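Local coordinates for protein putative TIM-barrel metal-dependent hydrolase (Mycobacterium avium subsp. paratuberculosis S397, PDB 4DZI) that binds two cadmium ions at a bimetal site in a TIM-barrel fold and is probably a metal-dependent hydrolase of the amidohydrolase family, its substrate not established, at residues V194-V199 and H230-G235; V367-E372 and R382-D387. All blocks are in the same frame, centred on the assembly; numbering follows the deposited sequence.

Contact 1. Residues V194-V199 and H230-G235; sequences VRPAPV and HLSDSG. With CD (cadmium ion), chain Q.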
loop_
_atom_site.group_PDB
_atom_site.type_symbol
_atom_site.label_atom_id
_atom_site.label_comp_id
_atom_site.label_asym_id
_atom_site.label_seq_id
_atom_site.Cartn_x
_atom_site.Cartn_y
_atom_site.Cartn_z
ATOM N N VAL C 194 13.436 -14.400 7.385
ATOM C CA VAL C 194 13.649 -13.978 6.017
ATOM C C VAL C 194 13.074 -12.576 5.939
ATOM O O VAL C 194 12.058 -12.297 6.576
ATOM C CB VAL C 194 12.916 -14.925 5.035
ATOM C CG1 VAL C 194 12.902 -14.354 3.604
ATOM C CG2 VAL C 194 13.597 -16.305 5.015
ATOM N N ARG C 195 13.755 -11.693 5.221
ATOM C CA ARG C 195 13.317 -10.312 5.212
ATOM C C ARG C 195 11.974 -10.147 4.464
ATOM O O ARG C 195 11.807 -10.682 3.380
ATOM C CB ARG C 195 14.386 -9.436 4.582
ATOM C CG ARG C 195 14.054 -7.943 4.700
ATOM C CD ARG C 195 15.231 -7.067 4.271
ATOM N NE ARG C 195 15.613 -7.381 2.892
ATOM C CZ ARG C 195 15.700 -6.494 1.906
ATOM N NH1 ARG C 195 15.431 -5.199 2.105
ATOM N NH2 ARG C 195 16.090 -6.906 0.696
ATOM N N PRO C 196 11.036 -9.379 5.037
ATOM C CA PRO C 196 9.733 -9.179 4.340
ATOM C C PRO C 196 9.899 -8.129 3.240
ATOM O O PRO C 196 9.546 -6.971 3.414
ATOM C CB PRO C 196 8.796 -8.663 5.448
ATOM C CG PRO C 196 9.729 -8.076 6.488
ATOM C CD PRO C 196 10.996 -8.917 6.431
ATOM N N ALA C 197 10.474 -8.553 2.127
ATOM C CA ALA C 197 10.847 -7.622 1.069
ATOM C C ALA C 197 11.073 -8.456 -0.180
ATOM O O ALA C 197 11.286 -9.674 -0.107
ATOM C CB ALA C 197 12.176 -6.917 1.425
ATOM N N PRO C 198 11.063 -7.804 -1.331
ATOM C CA PRO C 198 11.503 -8.481 -2.564
ATOM C C PRO C 198 12.871 -9.134 -2.388
ATOM O O PRO C 198 13.751 -8.586 -1.711
ATOM C CB PRO C 198 11.584 -7.326 -3.568
ATOM C CG PRO C 198 10.559 -6.343 -3.076
ATOM C CD PRO C 198 10.717 -6.387 -1.559
ATOM N N VAL C 199 13.055 -10.313 -2.965
ATOM C CA VAL C 199 14.352 -10.991 -2.855
ATOM C C VAL C 199 15.306 -10.439 -3.900
ATOM O O VAL C 199 15.002 -10.458 -5.100
ATOM C CB VAL C 199 14.199 -12.530 -3.078
ATOM C CG1 VAL C 199 15.562 -13.194 -3.052
ATOM C CG2 VAL C 199 13.277 -13.157 -2.025
ATOM N N HIS C 230 10.105 -10.180 10.246
ATOM C CA HIS C 230 10.123 -9.088 11.218
ATOM C C HIS C 230 10.318 -7.800 10.520
ATOM O O HIS C 230 11.089 -7.745 9.558
ATOM C CB HIS C 230 11.316 -9.269 12.180
ATOM C CG HIS C 230 11.350 -8.241 13.307
ATOM N ND1 HIS C 230 11.810 -6.969 13.149
ATOM C CD2 HIS C 230 10.897 -8.330 14.616
ATOM C CE1 HIS C 230 11.673 -6.295 14.305
ATOM N NE2 HIS C 230 11.103 -7.111 15.199
ATOM N N LEU C 231 9.635 -6.766 11.005
ATOM C CA LEU C 231 9.822 -5.399 10.506
ATOM C C LEU C 231 11.293 -5.104 10.196
ATOM O O LEU C 231 12.160 -5.269 11.053
ATOM C CB LEU C 231 9.349 -4.419 11.582
ATOM C CG LEU C 231 9.192 -2.990 11.102
ATOM C CD1 LEU C 231 8.044 -2.893 10.086
ATOM C CD2 LEU C 231 8.941 -2.073 12.302
ATOM N N SER C 232 11.562 -4.559 9.000
ATOM C CA SER C 232 12.947 -4.398 8.528
ATOM C C SER C 232 13.026 -3.144 7.679
ATOM O O SER C 232 11.992 -2.533 7.386
ATOM C CB SER C 232 13.333 -5.580 7.616
ATOM O OG SER C 232 13.309 -6.844 8.322
ATOM N N ASP C 233 14.236 -2.789 7.231
ATOM C CA ASP C 233 14.300 -1.931 6.034
ATOM C C ASP C 233 14.000 -2.810 4.841
ATOM O O ASP C 233 14.822 -3.597 4.405
ATOM C CB ASP C 233 15.693 -1.309 5.860
ATOM C CG ASP C 233 15.740 -0.314 4.715
ATOM O OD1 ASP C 233 14.763 -0.239 3.933
ATOM O OD2 ASP C 233 16.746 0.408 4.597
ATOM N N SER C 234 12.789 -2.675 4.286
ATOM C CA SER C 234 12.338 -3.493 3.185
ATOM C C SER C 234 12.376 -2.723 1.862
ATOM O O SER C 234 11.888 -3.232 0.854
ATOM C CB SER C 234 10.902 -3.962 3.453
ATOM O OG SER C 234 10.862 -4.959 4.492
ATOM N N GLY C 235 12.993 -1.555 1.898
ATOM C CA GLY C 235 13.135 -0.719 0.688
ATOM C C GLY C 235 11.877 0.050 0.356
ATOM O O GLY C 235 11.787 0.616 -0.756
HETATM CD CD CD Q . 10.674 -6.459 17.423
HETATM O O HOH W 1 12.530 -11.108 9.204
#

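Contact 2. Residues V367-E372 and R382-D387; sequences VSFTAE and RKIMRD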
loop_
_atom_site.group_PDB
_atom_site.type_symbol
_atom_site.label_atom_id
_atom_site.label_comp_id
_atom_site.label_asym_id
_atom_site.label_seq_id
_atom_site.Cartn_x
_atom_site.Cartn_y
_atom_site.Cartn_z
ATOM N N VAL C 367 4.953 -8.628 30.386
ATOM C CA VAL C 367 3.686 -9.270 30.753
ATOM C C VAL C 367 2.509 -8.282 30.821
ATOM O O VAL C 367 1.366 -8.721 30.923
ATOM C CB VAL C 367 3.756 -10.090 32.067
ATOM C CG1 VAL C 367 4.731 -11.269 31.928
ATOM C CG2 VAL C 367 4.072 -9.175 33.256
ATOM N N SER C 368 2.767 -6.968 30.777
ATOM C CA SER C 368 1.654 -5.996 30.734
ATOM C C SER C 368 0.809 -6.118 29.463
ATOM O O SER C 368 -0.249 -5.498 29.349
ATOM C CB SER C 368 2.154 -4.555 30.912
ATOM O OG SER C 368 2.882 -4.153 29.779
ATOM N N PHE C 369 1.258 -6.935 28.514
ATOM C CA PHE C 369 0.453 -7.210 27.321
ATOM C C PHE C 369 -0.926 -7.729 27.743
ATOM O O PHE C 369 -1.903 -7.527 27.044
ATOM C CB PHE C 369 1.185 -8.234 26.450
ATOM C CG PHE C 369 0.577 -8.469 25.087
ATOM C CD1 PHE C 369 -0.412 -9.430 24.906
ATOM C CD2 PHE C 369 1.051 -7.779 23.977
ATOM C CE1 PHE C 369 -0.950 -9.678 23.666
ATOM C CE2 PHE C 369 0.520 -8.030 22.721
ATOM C CZ PHE C 369 -0.481 -8.978 22.567
ATOM N N THR C 370 -1.021 -8.406 28.894
ATOM C CA THR C 370 -2.298 -8.950 29.291
ATOM C C THR C 370 -3.394 -7.908 29.505
ATOM O O THR C 370 -4.589 -8.259 29.445
ATOM C CB THR C 370 -2.194 -9.794 30.587
ATOM O OG1 THR C 370 -1.663 -8.981 31.634
ATOM C CG2 THR C 370 -1.244 -11.010 30.388
ATOM N N ALA C 371 -2.992 -6.662 29.751
ATOM C CA ALA C 371 -3.953 -5.565 29.885
ATOM C C ALA C 371 -4.820 -5.445 28.622
ATOM O O ALA C 371 -5.962 -4.976 28.708
ATOM C CB ALA C 371 -3.247 -4.236 30.198
ATOM N N GLU C 372 -4.291 -5.893 27.474
ATOM C CA GLU C 372 -5.009 -5.826 26.187
ATOM C C GLU C 372 -5.915 -7.030 25.935
ATOM O O GLU C 372 -6.564 -7.106 24.882
ATOM C CB GLU C 372 -4.023 -5.723 25.014
ATOM C CG GLU C 372 -2.861 -4.765 25.234
ATOM C CD GLU C 372 -3.343 -3.386 25.636
ATOM O OE1 GLU C 372 -4.522 -3.071 25.372
ATOM O OE2 GLU C 372 -2.553 -2.627 26.220
ATOM N N ARG C 382 -3.993 -17.879 28.082
ATOM C CA ARG C 382 -2.873 -18.848 28.127
ATOM C C ARG C 382 -2.386 -19.223 26.732
ATOM O O ARG C 382 -1.181 -19.408 26.522
ATOM C CB ARG C 382 -3.277 -20.078 28.964
ATOM C CG ARG C 382 -2.429 -21.350 28.801
ATOM C CD ARG C 382 -1.089 -21.248 29.512
ATOM N NE ARG C 382 -0.341 -22.503 29.477
ATOM C CZ ARG C 382 -0.171 -23.313 30.526
ATOM N NH1 ARG C 382 -0.716 -23.020 31.709
ATOM N NH2 ARG C 382 0.561 -24.418 30.389
ATOM N N LYS C 383 -3.278 -19.250 25.730
ATOM C CA LYS C 383 -2.837 -19.539 24.376
ATOM C C LYS C 383 -2.027 -18.372 23.854
ATOM O O LYS C 383 -0.943 -18.551 23.300
ATOM C CB LYS C 383 -4.015 -19.759 23.408
ATOM C CG LYS C 383 -4.806 -21.027 23.693
ATOM C CD LYS C 383 -5.932 -21.150 22.681
ATOM C CE LYS C 383 -6.534 -22.552 22.802
ATOM N NZ LYS C 383 -7.506 -22.881 21.722
ATOM N N ILE C 384 -2.579 -17.169 23.998
ATOM C CA ILE C 384 -1.932 -15.969 23.443
ATOM C C ILE C 384 -0.582 -15.688 24.110
ATOM O O ILE C 384 0.416 -15.339 23.443
ATOM C CB ILE C 384 -2.871 -14.767 23.578
ATOM C CG1 ILE C 384 -4.064 -14.978 22.622
ATOM C CG2 ILE C 384 -2.158 -13.475 23.211
ATOM C CD1 ILE C 384 -5.168 -13.966 22.832
ATOM N N MET C 385 -0.530 -15.870 25.425
ATOM C CA MET C 385 0.707 -15.583 26.163
ATOM C C MET C 385 1.776 -16.662 26.172
ATOM O O MET C 385 2.927 -16.400 26.520
ATOM C CB MET C 385 0.357 -15.234 27.622
ATOM C CG MET C 385 -0.536 -14.012 27.790
ATOM S SD MET C 385 0.151 -12.472 27.098
ATOM C CE MET C 385 1.593 -12.184 28.107
ATOM N N ARG C 386 1.405 -17.874 25.792
ATOM C CA ARG C 386 2.337 -18.979 25.896
ATOM C C ARG C 386 2.151 -20.094 24.869
ATOM O O ARG C 386 3.064 -20.433 24.132
ATOM C CB ARG C 386 2.207 -19.552 27.306
ATOM C CG ARG C 386 3.111 -20.726 27.540
ATOM C CD ARG C 386 2.953 -21.239 28.951
ATOM N NE ARG C 386 3.800 -22.418 29.006
ATOM C CZ ARG C 386 5.111 -22.427 29.265
ATOM N NH1 ARG C 386 5.778 -21.317 29.591
ATOM N NH2 ARG C 386 5.774 -23.577 29.195
ATOM N N ASP C 387 0.960 -20.697 24.815
ATOM C CA ASP C 387 0.900 -21.938 24.060
ATOM C C ASP C 387 0.838 -21.796 22.545
ATOM O O ASP C 387 1.270 -22.700 21.810
ATOM C CB ASP C 387 -0.229 -22.790 24.583
ATOM C CG ASP C 387 0.088 -23.329 25.970
ATOM O OD1 ASP C 387 1.242 -23.738 26.194
ATOM O OD2 ASP C 387 -0.793 -23.336 26.823
#

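Contact 1. Residues V194-V199 and H230-G235
Arg-195 with Asp-233 and Ser-234 with Pro-196 make the two direct hydrogen bonds between the loops 194-199 and 230-235, and each uses a side-chain donor from one loop and a backbone carbonyl from the other. Arg-195 NH1 donates a hydrogen bond to Asp-233 O at 2.9 Å, lying in the carbonyl plane on a lone pair, with the oxygen almost in the guanidinium plane. The Arg-195 chain runs out extended and then turns about the CG-CD bond (chi3 58°), which swings the guanidinium across to that carbonyl; NH1 also forms a salt bridge with Glu-130. In the other direction Ser-234 OG donates to Pro-196 O over a short 2.6 Å, coming from well above the carbonyl plane, 50° out of it. A water adds a third, indirect link at the start of the loops, donating to Val-194 O and accepting from His-230 N.

Both loops follow neighbouring parallel strands, 192-193 and 227-230, at the C-terminal ends where a TIM barrel carries its active site. Here the metal ligand is His-230, whose NE2 binds a cadmium ion at 2.4 Å; Asp-13, His-15, Glu-293 and Asp-356 complete that ion's protein ligands. The other ring nitrogen, ND1, donates to Leu-231 O at 2.7 Å, and this bond and the cadmium ion together hold the imidazole's rotation.

Van der Waals contacts lie among the polar links. Pro-196 lays CD against His-230 O, 3.3 Å away, and that same oxygen accepts from Ser-232 OG. Arg-195 CG rests on Ser-232 CB at 3.8 Å. Ala-197 CB covers a guanidinium face of Arg-195 from within its own loop, and across the contact it meets Ser-234 CB. Turns shape both backbones: Pro-196 centres an inverse gamma turn, and Asp-233 OD1 accepts from Gly-235 N in an Asx turn.

Contact 2. Residues V367-E372 and R382-D387
Met-385 reaches across with a doubly bent chain and sets its sulfur beside Phe-369, a Met-aromatic contact that carries much of this interface. SD lies 5.0 Å from the centroid of the Phe-369 ring and 64° off the ring normal, an oblique approach whose closest ring atom is CD1. This joins the 3-10 segment 367-372 to helix 378-393, which follows it in the amidohydrolase fold; that helix widens into a pi-type turn at 383-387.

Bends at chi2 and chi3 (-59° and -65°) curl the end of Met-385, which brings SD to Phe-369 CD1 and both SD and CE to Thr-370 CG2. The Thr-370 methyl is 3.8 Å from Met-385 CE, the two side chains crossing at about a right angle. Ile-384, the next residue back on the helix, meets the same ring further out with its CG2 branch. Phe-369 is thus touched by two consecutive helix residues, and outside the pair its ring makes an edge-to-face contact with Phe-353. Val-9 of strand 9-15 packs on both Val-367 and Met-385, placing the contact beside the start of that barrel strand.

At the helix, Arg-382 and Asp-387 form a salt bridge spanning the wide turn, with Arg-382 NE 2.8 Å from Asp-387 OD2, which it meets from above the carboxylate plane.

In the fold
The two contacts lie in series along the chain, contact 1 closing well before contact 2 opens, and they do not touch: their centres are 27 Å apart and their nearest atoms about 13 Å. Contact 1 reaches the metal site directly, since His-230 binds one cadmium ion and its side chain is about 5 Å from the other. Contact 2 sits farther out, about 19 Å from the chain centre against 9 Å for contact 1, with the Phe-369 side chain about 12 Å from a cadmium ion. Strand 9-15 connects the two regions: Val-9 packs against Val-367 and Met-385 of contact 2, while Asp-13 and His-15 share a metal ion with His-230.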